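Local coordinates for protein succinylglutamate desuccinylase (Vibrio parahaemolyticus, PDB 2BCO) that probably removes the succinyl group from N-succinylglutamate, a zinc-dependent hydrolysis yielding succinate and glutamate as the final step of arginine breakdown by the AST pathway, at residues A188-V193 against L216-G221; A180-L185 against C257-V262; F166-K171 against I310-R315; D74-D79 against A236-L241. One frame throughout, in Å; residues are numbered along the deposited sequence.

In the fold
From the N terminus the chain first lays down 74-79, in helix 68-81, whose partner 236-241 in helix 235-245 follows 157 residues later, closing the loop of contact 4. Next come 166-171, 180-185 and 188-193, the opening segments of contacts 3, 2 and 1. Contact 1 closes first, at 216-221, and so falls within the loops of all three others. Contact 2 closes at 257-262 and lies within contact 3, which closes last, at 310-315; both cross contact 4. Contacts 1 and 4 tie together strands and helices of the catalytic domain, whereas contacts 2 and 3 join that domain to the barrel-sandwich hybrid domain.

Contact 1: residues A188-V193 against L216-G221; sequences AHIEAV and LTMELG
Ile190 and Met218, the latter present as selenomethionine, meet with their side chains at about a right angle. The terminal methyl CE of Met218 lies 3.7 Å from Ile190 CG1, and CD1 of Ile190 is equally near that CE, so one methyl abuts the whole ethyl branch. Ile190 offers this branch because its CG1 stands anti to the carbonyl carbon (chi1 -59°). Met218 runs out extended and then bends at chi3 (90°), which swings CE across to its partner; an unbranched, flexible chain suits a strand residue that must reach beyond its own backbone. Further along, Val193 CG1 and Leu216 CD2 make a looser contact at 4.5 Å. Strands 192-195 and 214-220 are not paired with each other: strand 165-169 runs between them and bonds to both. Helix 179-188 ends in a Schellman motif at His189, just before Ile190, and its Phe184 and Leu185 help enclose the cluster. The end of the Glu219 side chain leads off from this cluster and touches the zinc ligand His155. With no hydrogen bond between the segments, the contact rests on dispersion and the exclusion of water, forming an apolar layer beside the strand that carries Glu219, the predicted active-site residue.

Contact 2: residues A180-L185 against C257-V262; sequences ALVDFL and CIKYRV
Cys257, Leu185 and Val182 contribute most of the surface buried where a helix of the catalytic domain meets the segment leading into strand 258-267 of the hybrid domain. Cys257 points its thiol at the helix, and SG rests 4.1 Å from CB of Leu185. Its chi1 of 58° sets SG between the backbone N and the carbonyl carbon, a position that a small, unbranched side chain tolerates. The thiol is compact and only weakly polar, so it fits beside an aliphatic neighbour where the backbones come close, the CA atoms of Leu185 and Cys257 being 6.9 Å apart. Leu185 suits the inner face of its helix, for the same side chain also packs on Val193 and Leu216. One turn earlier, Val182 sits nearer the surface and brings its CG1 to 4.3 Å from CE of Lys259, a loose contact. That lysine doubles back along its own strand, and NZ donates a hydrogen bond of 2.7 Å to Cys257 O. The ammonium approaches off the C=O axis, at an angle of 142° at the oxygen and tilted 22° from the carbonyl plane. A lysine works well here because its last methylene, CE, can lie near Val182 while its ammonium finds a backbone acceptor. Asp186, just beyond Leu185, accepts a hydrogen bond from the backbone N of Cys257. Helix 179-188 packs beside the start of strand 258-267, which pairs in parallel with strand 192-195 and antiparallel with strand 322-335, whose Phe334 also touches Val182.

Contact 3: residues F166-K171 against I310-R315; sequences FAVSPK and IVFPNR
This is an apolar contact between domains: Phe312, in the AstE/AspA barrel-sandwich hybrid domain, reaches across to Phe166 and Val168 on strand 165-169 of the zinc-exopeptidase-type catalytic domain. Phe166 and Val168 are two apart on the strand and therefore face the same way, with the Phe312 side chain coming from the opposite direction. CZ of Phe312 lies 3.9 Å from Phe166 CE1 and 4.0 Å from Val168 CG2, so a single ring end bridges the pair. Phe312 CE2 comes in at the edge of the Phe166 ring, in its plane, while Val168 CG2 meets the edge of the Phe312 ring. A large flat side chain suits this place, being long enough to span two segments whose nearest CA atoms, those of Val168 and Val311, are 11.0 Å apart. Phe312 lies just beyond strand 309-311 in a left-handed backbone conformation (phi 58°), and its backbone N is hydrogen-bonded to Asn283 OD1. The contact borders the active site: Phe166 touches Glu219, the predicted catalytic residue, and the Phe312 side chain is about 8 Å from the zinc ion. Phe284 stacks edge-to-face with Phe166. Within the hybrid domain, Val311 CG1 sits over the centre of one face of the Phe312 ring, 3.4 Å above its plane.

Contact 4: residues D74-D79 against A236-L241; sequences DSIIKD and AFDLAL
Ile76 extends its CD1 methyl between Asp238 and Leu241, two residues three apart, and hence on the same side of their helix. The isoleucine is stretched out, CG1 anti to the carbonyl carbon and chi2 at 169°, which carries CD1 well out from its own backbone. There it lies 3.8 Å from Leu241 CD2, the two side chains crossing at about a right angle, and 3.7 Å from Asp238 OD1. Past the aspartate it slides in the opposite sense, so the carboxylate flanks the aliphatic chain. Both partners direct CG anti to the backbone N, with chi1 close to 180° in each. Leu241 can then touch Ile76 with a terminal methyl while its CB stays over the rim of one face of the Phe237 ring. The contact joins two helices of the alpha/beta catalytic domain, 68-81 and 235-245, which pack against its strands: Ile76 also packs on Phe93 of strand 90-95, and Phe237 on Met218 and Leu220 of strand 214-220. A long, wholly apolar side chain suits the buried position of Ile76, whereas Asp238 stands at the margin, partly exposed. Its OD2 forms a salt bridge with NE of Arg242, and the same guanidinium, which probably offsets the repulsion between carboxylates whose OD2 atoms in Asp79 and Asp238 are 6.7 Å apart, pairs through NH1 with Asp79 OD2.

Contact 1: residues A188-V193 against L216-G221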
loop_
_atom_site.group_PDB
_atom_site.type_symbol
_atom_site.label_atom_id
_atom_site.label_comp_id
_atom_site.label_asym_id
_atom_site.label_seq_id
_atom_site.Cartn_x
_atom_site.Cartn_y
_atom_site.Cartn_z
ATOM N N ALA A 188 0.197 14.044 3.886
ATOM C CA ALA A 188 -0.390 13.531 2.648
ATOM C C ALA A 188 -1.892 13.700 2.623
ATOM O O ALA A 188 -2.514 13.517 1.586
ATOM C CB ALA A 188 -0.040 12.057 2.462
ATOM N N HIS A 189 -2.470 14.042 3.768
ATOM C CA HIS A 189 -3.910 14.238 3.877
ATOM C C HIS A 189 -4.696 12.935 3.779
ATOM O O HIS A 189 -5.851 12.933 3.347
ATOM C CB HIS A 189 -4.401 15.217 2.808
ATOM C CG HIS A 189 -4.071 16.647 3.096
ATOM N ND1 HIS A 189 -3.114 17.017 4.020
ATOM C CD2 HIS A 189 -4.546 17.801 2.571
ATOM C CE1 HIS A 189 -3.015 18.330 4.048
ATOM N NE2 HIS A 189 -3.874 18.834 3.176
ATOM N N ILE A 190 -4.067 11.831 4.181
ATOM C CA ILE A 190 -4.730 10.531 4.170
ATOM C C ILE A 190 -5.736 10.622 5.314
ATOM O O ILE A 190 -5.371 10.817 6.473
ATOM C CB ILE A 190 -3.724 9.392 4.420
ATOM C CG1 ILE A 190 -2.644 9.435 3.335
ATOM C CG2 ILE A 190 -4.432 8.042 4.389
ATOM C CD1 ILE A 190 -3.172 9.076 1.920
ATOM N N GLU A 191 -7.010 10.506 4.973
ATOM C CA GLU A 191 -8.084 10.646 5.942
ATOM C C GLU A 191 -8.083 9.716 7.142
ATOM O O GLU A 191 -8.511 10.115 8.222
ATOM C CB GLU A 191 -9.417 10.563 5.208
ATOM C CG GLU A 191 -9.554 11.654 4.153
ATOM C CD GLU A 191 -10.774 11.477 3.279
ATOM O OE1 GLU A 191 -11.881 11.317 3.838
ATOM O OE2 GLU A 191 -10.632 11.509 2.034
ATOM N N ALA A 192 -7.608 8.488 6.970
ATOM C CA ALA A 192 -7.596 7.556 8.083
ATOM C C ALA A 192 -6.556 6.456 7.937
ATOM O O ALA A 192 -6.149 6.113 6.821
ATOM C CB ALA A 192 -8.972 6.936 8.246
ATOM N N VAL A 193 -6.116 5.925 9.078
ATOM C CA VAL A 193 -5.157 4.829 9.092
ATOM C C VAL A 193 -5.690 3.720 9.990
ATOM O O VAL A 193 -6.078 3.964 11.128
ATOM C CB VAL A 193 -3.776 5.252 9.626
ATOM C CG1 VAL A 193 -2.778 4.112 9.422
ATOM C CG2 VAL A 193 -3.302 6.502 8.901
ATOM N N LEU A 216 3.221 0.691 4.838
ATOM C CA LEU A 216 1.792 0.902 4.759
ATOM C C LEU A 216 1.266 0.392 3.444
ATOM O O LEU A 216 1.985 0.319 2.448
ATOM C CB LEU A 216 1.441 2.392 4.824
ATOM C CG LEU A 216 1.834 3.311 5.977
ATOM C CD1 LEU A 216 1.683 4.760 5.504
ATOM C CD2 LEU A 216 0.957 3.031 7.195
ATOM N N THR A 217 -0.009 0.054 3.453
ATOM C CA THR A 217 -0.704 -0.326 2.242
ATOM C C THR A 217 -1.610 0.896 2.161
ATOM O O THR A 217 -2.389 1.152 3.078
ATOM C CB THR A 217 -1.544 -1.584 2.431
ATOM O OG1 THR A 217 -0.671 -2.689 2.687
ATOM C CG2 THR A 217 -2.368 -1.865 1.170
HETATM N N MSE A 218 -1.486 1.673 1.097
HETATM C CA MSE A 218 -2.297 2.877 0.966
HETATM C C MSE A 218 -3.394 2.774 -0.098
HETATM O O MSE A 218 -3.122 2.472 -1.260
HETATM C CB MSE A 218 -1.377 4.075 0.681
HETATM C CG MSE A 218 -0.304 4.278 1.752
HETATM SE SE MSE A 218 0.976 5.686 1.381
HETATM C CE MSE A 218 0.017 7.143 2.214
ATOM N N GLU A 219 -4.636 3.016 0.313
ATOM C CA GLU A 219 -5.784 2.979 -0.593
ATOM C C GLU A 219 -6.014 4.391 -1.145
ATOM O O GLU A 219 -6.625 5.241 -0.485
ATOM C CB GLU A 219 -7.032 2.518 0.154
ATOM C CG GLU A 219 -6.886 1.210 0.920
ATOM C CD GLU A 219 -6.652 -0.001 0.021
ATOM O OE1 GLU A 219 -7.278 -0.098 -1.055
ATOM O OE2 GLU A 219 -5.854 -0.874 0.409
ATOM N N LEU A 220 -5.515 4.626 -2.355
ATOM C CA LEU A 220 -5.615 5.918 -3.027
ATOM C C LEU A 220 -6.736 5.962 -4.057
ATOM O O LEU A 220 -6.553 5.572 -5.215
ATOM C CB LEU A 220 -4.296 6.241 -3.731
ATOM C CG LEU A 220 -3.094 6.703 -2.913
ATOM C CD1 LEU A 220 -3.138 6.120 -1.523
ATOM C CD2 LEU A 220 -1.815 6.317 -3.640
ATOM N N GLY A 221 -7.895 6.444 -3.644
ATOM C CA GLY A 221 -8.995 6.536 -4.573
ATOM C C GLY A 221 -9.582 5.192 -4.956
ATOM O O GLY A 221 -9.453 4.210 -4.228
#

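Contact 2: residues A180-L185 against C257-V262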
loop_
_atom_site.group_PDB
_atom_site.type_symbol
_atom_site.label_atom_id
_atom_site.label_comp_id
_atom_site.label_asym_id
_atom_site.label_seq_id
_atom_site.Cartn_x
_atom_site.Cartn_y
_atom_site.Cartn_z
ATOM N N ALA A 180 7.704 9.728 12.061
ATOM C CA ALA A 180 7.859 10.182 10.682
ATOM C C ALA A 180 6.764 9.620 9.782
ATOM O O ALA A 180 6.206 10.346 8.957
ATOM C CB ALA A 180 9.223 9.788 10.155
ATOM N N LEU A 181 6.449 8.334 9.941
ATOM C CA LEU A 181 5.405 7.714 9.128
ATOM C C LEU A 181 4.058 8.395 9.334
ATOM O O LEU A 181 3.353 8.668 8.367
ATOM C CB LEU A 181 5.259 6.228 9.452
ATOM C CG LEU A 181 4.194 5.528 8.594
ATOM C CD1 LEU A 181 4.692 5.429 7.144
ATOM C CD2 LEU A 181 3.890 4.159 9.139
ATOM N N VAL A 182 3.704 8.651 10.593
ATOM C CA VAL A 182 2.443 9.305 10.935
ATOM C C VAL A 182 2.428 10.736 10.412
ATOM O O VAL A 182 1.419 11.193 9.883
ATOM C CB VAL A 182 2.206 9.309 12.465
ATOM C CG1 VAL A 182 1.032 10.218 12.822
ATOM C CG2 VAL A 182 1.914 7.893 12.935
ATOM N N ASP A 183 3.543 11.443 10.559
ATOM C CA ASP A 183 3.626 12.805 10.041
ATOM C C ASP A 183 3.391 12.770 8.531
ATOM O O ASP A 183 2.798 13.692 7.970
ATOM C CB ASP A 183 5.009 13.419 10.313
ATOM C CG ASP A 183 5.143 13.963 11.723
ATOM O OD1 ASP A 183 6.281 14.327 12.107
ATOM O OD2 ASP A 183 4.118 14.030 12.443
ATOM N N PHE A 184 3.876 11.710 7.882
ATOM C CA PHE A 184 3.718 11.559 6.437
ATOM C C PHE A 184 2.249 11.427 6.100
ATOM O O PHE A 184 1.763 12.088 5.184
ATOM C CB PHE A 184 4.462 10.321 5.917
ATOM C CG PHE A 184 4.209 10.026 4.456
ATOM C CD1 PHE A 184 4.619 10.919 3.465
ATOM C CD2 PHE A 184 3.510 8.888 4.074
ATOM C CE1 PHE A 184 4.339 10.672 2.110
ATOM C CE2 PHE A 184 3.221 8.629 2.714
ATOM C CZ PHE A 184 3.634 9.529 1.739
ATOM N N LEU A 185 1.547 10.571 6.844
ATOM C CA LEU A 185 0.118 10.358 6.636
ATOM C C LEU A 185 -0.622 11.688 6.709
ATOM O O LEU A 185 -1.442 11.997 5.845
ATOM C CB LEU A 185 -0.473 9.432 7.710
ATOM C CG LEU A 185 -0.479 7.891 7.631
ATOM C CD1 LEU A 185 -1.004 7.428 6.277
ATOM C CD2 LEU A 185 0.907 7.357 7.863
ATOM N N CYS A 257 -4.793 12.358 10.953
ATOM C CA CYS A 257 -5.685 11.441 10.256
ATOM C C CYS A 257 -6.424 10.666 11.344
ATOM O O CYS A 257 -5.943 10.561 12.473
ATOM C CB CYS A 257 -4.884 10.477 9.373
ATOM S SG CYS A 257 -3.653 9.480 10.244
ATOM N N ILE A 258 -7.598 10.141 11.023
ATOM C CA ILE A 258 -8.345 9.373 12.003
ATOM C C ILE A 258 -7.618 8.039 12.223
ATOM O O ILE A 258 -7.155 7.413 11.265
ATOM C CB ILE A 258 -9.784 9.127 11.510
ATOM C CG1 ILE A 258 -10.488 10.479 11.317
ATOM C CG2 ILE A 258 -10.556 8.264 12.515
ATOM C CD1 ILE A 258 -11.772 10.382 10.531
ATOM N N LYS A 259 -7.497 7.625 13.482
ATOM C CA LYS A 259 -6.817 6.377 13.812
ATOM C C LYS A 259 -7.872 5.332 14.178
ATOM O O LYS A 259 -8.745 5.581 15.015
ATOM C CB LYS A 259 -5.868 6.579 15.002
ATOM C CG LYS A 259 -4.952 7.812 14.935
ATOM C CD LYS A 259 -3.943 7.736 13.788
ATOM C CE LYS A 259 -2.931 8.884 13.847
ATOM N NZ LYS A 259 -3.570 10.236 13.793
ATOM N N TYR A 260 -7.793 4.166 13.543
ATOM C CA TYR A 260 -8.740 3.085 13.797
ATOM C C TYR A 260 -7.995 1.876 14.341
ATOM O O TYR A 260 -6.797 1.742 14.139
ATOM C CB TYR A 260 -9.453 2.669 12.505
ATOM C CG TYR A 260 -10.512 3.630 12.006
ATOM C CD1 TYR A 260 -11.799 3.629 12.549
ATOM C CD2 TYR A 260 -10.230 4.539 10.994
ATOM C CE1 TYR A 260 -12.780 4.516 12.092
ATOM C CE2 TYR A 260 -11.203 5.428 10.530
ATOM C CZ TYR A 260 -12.473 5.411 11.082
ATOM O OH TYR A 260 -13.433 6.285 10.619
ATOM N N ARG A 261 -8.711 1.010 15.046
ATOM C CA ARG A 261 -8.139 -0.221 15.579
ATOM C C ARG A 261 -9.154 -1.294 15.224
ATOM O O ARG A 261 -10.310 -0.981 14.937
ATOM C CB ARG A 261 -7.954 -0.156 17.105
ATOM C CG ARG A 261 -9.236 -0.242 17.935
ATOM C CD ARG A 261 -8.913 -0.292 19.439
ATOM N NE ARG A 261 -10.097 -0.180 20.294
ATOM C CZ ARG A 261 -10.989 -1.145 20.484
ATOM N NH1 ARG A 261 -10.847 -2.318 19.887
ATOM N NH2 ARG A 261 -12.036 -0.932 21.273
ATOM N N VAL A 262 -8.741 -2.552 15.242
ATOM C CA VAL A 262 -9.669 -3.623 14.909
ATOM C C VAL A 262 -10.536 -4.050 16.099
ATOM O O VAL A 262 -10.048 -4.667 17.043
ATOM C CB VAL A 262 -8.905 -4.845 14.364
ATOM C CG1 VAL A 262 -9.878 -5.981 14.060
ATOM C CG2 VAL A 262 -8.123 -4.440 13.119
#

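Contact 3: residues F166-K171 against I310-R315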
loop_
_atom_site.group_PDB
_atom_site.type_symbol
_atom_site.label_atom_id
_atom_site.label_comp_id
_atom_site.label_asym_id
_atom_site.label_seq_id
_atom_site.Cartn_x
_atom_site.Cartn_y
_atom_site.Cartn_z
ATOM N N PHE A 166 -7.141 6.236 2.675
ATOM C CA PHE A 166 -6.883 5.659 3.985
ATOM C C PHE A 166 -5.735 4.678 3.853
ATOM O O PHE A 166 -5.368 4.303 2.744
ATOM C CB PHE A 166 -8.146 5.010 4.591
ATOM C CG PHE A 166 -8.563 3.705 3.960
ATOM C CD1 PHE A 166 -8.066 2.494 4.439
ATOM C CD2 PHE A 166 -9.532 3.675 2.959
ATOM C CE1 PHE A 166 -8.533 1.270 3.937
ATOM C CE2 PHE A 166 -10.005 2.452 2.448
ATOM C CZ PHE A 166 -9.503 1.248 2.946
ATOM N N ALA A 167 -5.153 4.278 4.978
ATOM C CA ALA A 167 -4.021 3.367 4.948
ATOM C C ALA A 167 -4.135 2.286 6.002
ATOM O O ALA A 167 -4.888 2.414 6.973
ATOM C CB ALA A 167 -2.721 4.152 5.144
ATOM N N VAL A 168 -3.368 1.224 5.804
ATOM C CA VAL A 168 -3.350 0.104 6.723
ATOM C C VAL A 168 -1.920 -0.154 7.183
ATOM O O VAL A 168 -1.028 -0.372 6.363
ATOM C CB VAL A 168 -3.906 -1.171 6.054
ATOM C CG1 VAL A 168 -3.794 -2.342 7.004
ATOM C CG2 VAL A 168 -5.353 -0.954 5.652
ATOM N N SER A 169 -1.712 -0.109 8.497
ATOM C CA SER A 169 -0.397 -0.344 9.085
ATOM C C SER A 169 -0.322 -1.793 9.584
ATOM O O SER A 169 -1.079 -2.186 10.474
ATOM C CB SER A 169 -0.159 0.619 10.252
ATOM O OG SER A 169 1.089 0.362 10.863
ATOM N N PRO A 170 0.607 -2.593 9.026
ATOM C CA PRO A 170 0.814 -4.006 9.373
ATOM C C PRO A 170 1.120 -4.258 10.842
ATOM O O PRO A 170 1.632 -3.384 11.542
ATOM C CB PRO A 170 1.987 -4.420 8.482
ATOM C CG PRO A 170 1.924 -3.465 7.351
ATOM C CD PRO A 170 1.626 -2.164 8.058
ATOM N N LYS A 171 0.808 -5.476 11.272
ATOM C CA LYS A 171 1.032 -5.927 12.634
ATOM C C LYS A 171 2.309 -6.745 12.706
ATOM O O LYS A 171 2.422 -7.786 12.063
ATOM C CB LYS A 171 -0.139 -6.794 13.110
ATOM C CG LYS A 171 0.014 -7.319 14.525
ATOM C CD LYS A 171 0.085 -6.170 15.514
ATOM C CE LYS A 171 0.054 -6.667 16.940
ATOM N NZ LYS A 171 0.011 -5.517 17.891
ATOM N N ILE A 310 -17.672 -1.522 9.325
ATOM C CA ILE A 310 -17.146 -2.685 8.641
ATOM C C ILE A 310 -16.151 -2.265 7.566
ATOM O O ILE A 310 -16.366 -1.272 6.878
ATOM C CB ILE A 310 -18.301 -3.516 8.033
ATOM C CG1 ILE A 310 -17.769 -4.858 7.538
ATOM C CG2 ILE A 310 -18.977 -2.746 6.905
ATOM C CD1 ILE A 310 -18.863 -5.890 7.364
ATOM N N VAL A 311 -15.058 -3.016 7.437
ATOM C CA VAL A 311 -14.023 -2.729 6.440
ATOM C C VAL A 311 -13.608 -4.004 5.690
ATOM O O VAL A 311 -13.460 -5.064 6.297
ATOM C CB VAL A 311 -12.759 -2.119 7.114
ATOM C CG1 VAL A 311 -11.687 -1.869 6.081
ATOM C CG2 VAL A 311 -13.110 -0.821 7.811
ATOM N N PHE A 312 -13.416 -3.902 4.376
ATOM C CA PHE A 312 -13.008 -5.062 3.568
ATOM C C PHE A 312 -13.991 -6.230 3.666
ATOM O O PHE A 312 -13.624 -7.325 4.086
ATOM C CB PHE A 312 -11.622 -5.574 4.002
ATOM C CG PHE A 312 -10.537 -4.533 3.967
ATOM C CD1 PHE A 312 -9.653 -4.399 5.032
ATOM C CD2 PHE A 312 -10.393 -3.686 2.871
ATOM C CE1 PHE A 312 -8.627 -3.443 5.001
ATOM C CE2 PHE A 312 -9.373 -2.726 2.825
ATOM C CZ PHE A 312 -8.492 -2.600 3.893
ATOM N N PRO A 313 -15.259 -6.016 3.294
ATOM C CA PRO A 313 -16.214 -7.130 3.376
ATOM C C PRO A 313 -16.054 -8.035 2.157
ATOM O O PRO A 313 -15.825 -7.551 1.054
ATOM C CB PRO A 313 -17.578 -6.435 3.363
ATOM C CG PRO A 313 -17.273 -4.997 3.708
ATOM C CD PRO A 313 -15.954 -4.747 3.039
ATOM N N ASN A 314 -16.175 -9.342 2.354
ATOM C CA ASN A 314 -16.054 -10.289 1.244
ATOM C C ASN A 314 -16.803 -11.575 1.580
ATOM O O ASN A 314 -16.321 -12.393 2.365
ATOM C CB ASN A 314 -14.581 -10.602 0.967
ATOM C CG ASN A 314 -14.371 -11.282 -0.373
ATOM O OD1 ASN A 314 -15.122 -12.188 -0.751
ATOM N ND2 ASN A 314 -13.341 -10.856 -1.095
ATOM N N ARG A 315 -17.976 -11.746 0.979
ATOM C CA ARG A 315 -18.817 -12.918 1.220
ATOM C C ARG A 315 -18.370 -14.167 0.457
ATOM O O ARG A 315 -18.834 -15.272 0.743
ATOM C CB ARG A 315 -20.265 -12.595 0.851
ATOM C CG ARG A 315 -20.488 -12.274 -0.629
ATOM C CD ARG A 315 -21.857 -11.644 -0.842
ATOM N NE ARG A 315 -22.155 -11.378 -2.243
ATOM C CZ ARG A 315 -22.439 -12.318 -3.142
ATOM N NH1 ARG A 315 -22.466 -13.593 -2.788
ATOM N NH2 ARG A 315 -22.701 -11.980 -4.394
#

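Contact 4: residues D74-D79 against A236-L241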
loop_
_atom_site.group_PDB
_atom_site.type_symbol
_atom_site.label_atom_id
_atom_site.label_comp_id
_atom_site.label_asym_id
_atom_site.label_seq_id
_atom_site.Cartn_x
_atom_site.Cartn_y
_atom_site.Cartn_z
ATOM N N ASP A 74 4.648 7.272 -12.428
ATOM C CA ASP A 74 5.158 7.560 -13.761
ATOM C C ASP A 74 5.586 9.016 -13.943
ATOM O O ASP A 74 6.582 9.294 -14.610
ATOM C CB ASP A 74 4.114 7.205 -14.811
ATOM C CG ASP A 74 4.633 7.376 -16.216
ATOM O OD1 ASP A 74 5.554 6.628 -16.606
ATOM O OD2 ASP A 74 4.122 8.268 -16.926
ATOM N N SER A 75 4.829 9.942 -13.359
ATOM C CA SER A 75 5.147 11.369 -13.446
ATOM C C SER A 75 6.329 11.737 -12.546
ATOM O O SER A 75 7.088 12.662 -12.854
ATOM C CB SER A 75 3.931 12.211 -13.067
ATOM O OG SER A 75 2.834 11.920 -13.922
ATOM N N ILE A 76 6.481 11.020 -11.435
ATOM C CA ILE A 76 7.600 11.267 -10.531
ATOM C C ILE A 76 8.896 10.829 -11.216
ATOM O O ILE A 76 9.914 11.519 -11.132
ATOM C CB ILE A 76 7.397 10.526 -9.177
ATOM C CG1 ILE A 76 6.412 11.330 -8.316
ATOM C CG2 ILE A 76 8.720 10.337 -8.444
ATOM C CD1 ILE A 76 5.925 10.616 -7.092
ATOM N N ILE A 77 8.855 9.694 -11.908
ATOM C CA ILE A 77 10.029 9.198 -12.617
ATOM C C ILE A 77 10.403 10.215 -13.701
ATOM O O ILE A 77 11.570 10.566 -13.877
ATOM C CB ILE A 77 9.754 7.832 -13.304
ATOM C CG1 ILE A 77 9.331 6.785 -12.265
ATOM C CG2 ILE A 77 10.985 7.385 -14.081
ATOM C CD1 ILE A 77 10.364 6.499 -11.221
ATOM N N LYS A 78 9.399 10.691 -14.421
ATOM C CA LYS A 78 9.622 11.662 -15.480
ATOM C C LYS A 78 10.241 12.955 -14.950
ATOM O O LYS A 78 11.112 13.541 -15.598
ATOM C CB LYS A 78 8.299 11.961 -16.190
ATOM C CG LYS A 78 8.415 12.870 -17.406
ATOM C CD LYS A 78 7.087 12.956 -18.146
ATOM C CE LYS A 78 6.628 11.579 -18.630
ATOM N NZ LYS A 78 5.305 11.618 -19.313
ATOM N N ASP A 79 9.800 13.398 -13.774
ATOM C CA ASP A 79 10.330 14.629 -13.193
ATOM C C ASP A 79 11.731 14.440 -12.624
ATOM O O ASP A 79 12.552 15.355 -12.666
ATOM C CB ASP A 79 9.382 15.175 -12.116
ATOM C CG ASP A 79 8.081 15.714 -12.702
ATOM O OD1 ASP A 79 8.027 15.937 -13.933
ATOM O OD2 ASP A 79 7.113 15.927 -11.941
ATOM N N ALA A 236 -2.717 16.144 -2.831
ATOM C CA ALA A 236 -2.097 16.279 -1.515
ATOM C C ALA A 236 -1.155 15.105 -1.237
ATOM O O ALA A 236 -0.047 15.283 -0.740
ATOM C CB ALA A 236 -3.176 16.367 -0.434
ATOM N N PHE A 237 -1.598 13.900 -1.557
ATOM C CA PHE A 237 -0.747 12.750 -1.345
ATOM C C PHE A 237 0.527 12.832 -2.188
ATOM O O PHE A 237 1.631 12.602 -1.691
ATOM C CB PHE A 237 -1.482 11.452 -1.701
ATOM C CG PHE A 237 -0.561 10.287 -1.893
ATOM C CD1 PHE A 237 -0.079 9.579 -0.805
ATOM C CD2 PHE A 237 -0.127 9.931 -3.171
ATOM C CE1 PHE A 237 0.821 8.533 -0.979
ATOM C CE2 PHE A 237 0.774 8.889 -3.356
ATOM C CZ PHE A 237 1.247 8.190 -2.255
ATOM N N ASP A 238 0.358 13.121 -3.475
ATOM C CA ASP A 238 1.481 13.193 -4.403
ATOM C C ASP A 238 2.549 14.206 -3.999
ATOM O O ASP A 238 3.745 13.962 -4.182
ATOM C CB ASP A 238 0.964 13.514 -5.809
ATOM C CG ASP A 238 2.072 13.598 -6.836
ATOM O OD1 ASP A 238 2.751 12.586 -7.074
ATOM O OD2 ASP A 238 2.268 14.686 -7.408
ATOM N N LEU A 239 2.106 15.339 -3.459
ATOM C CA LEU A 239 2.999 16.405 -3.013
ATOM C C LEU A 239 3.745 15.926 -1.770
ATOM O O LEU A 239 4.944 16.154 -1.620
ATOM C CB LEU A 239 2.180 17.652 -2.684
ATOM C CG LEU A 239 2.845 19.028 -2.793
ATOM C CD1 LEU A 239 1.813 20.104 -2.479
ATOM C CD2 LEU A 239 4.012 19.129 -1.843
ATOM N N ALA A 240 3.022 15.261 -0.878
ATOM C CA ALA A 240 3.630 14.742 0.339
ATOM C C ALA A 240 4.662 13.680 -0.056
ATOM O O ALA A 240 5.735 13.605 0.533
ATOM C CB ALA A 240 2.564 14.141 1.253
ATOM N N LEU A 241 4.343 12.876 -1.068
ATOM C CA LEU A 241 5.263 11.843 -1.526
ATOM C C LEU A 241 6.481 12.464 -2.202
ATOM O O LEU A 241 7.598 11.960 -2.069
ATOM C CB LEU A 241 4.559 10.875 -2.487
ATOM C CG LEU A 241 5.397 9.743 -3.088
ATOM C CD1 LEU A 241 5.989 8.868 -1.988
ATOM C CD2 LEU A 241 4.513 8.923 -3.990
#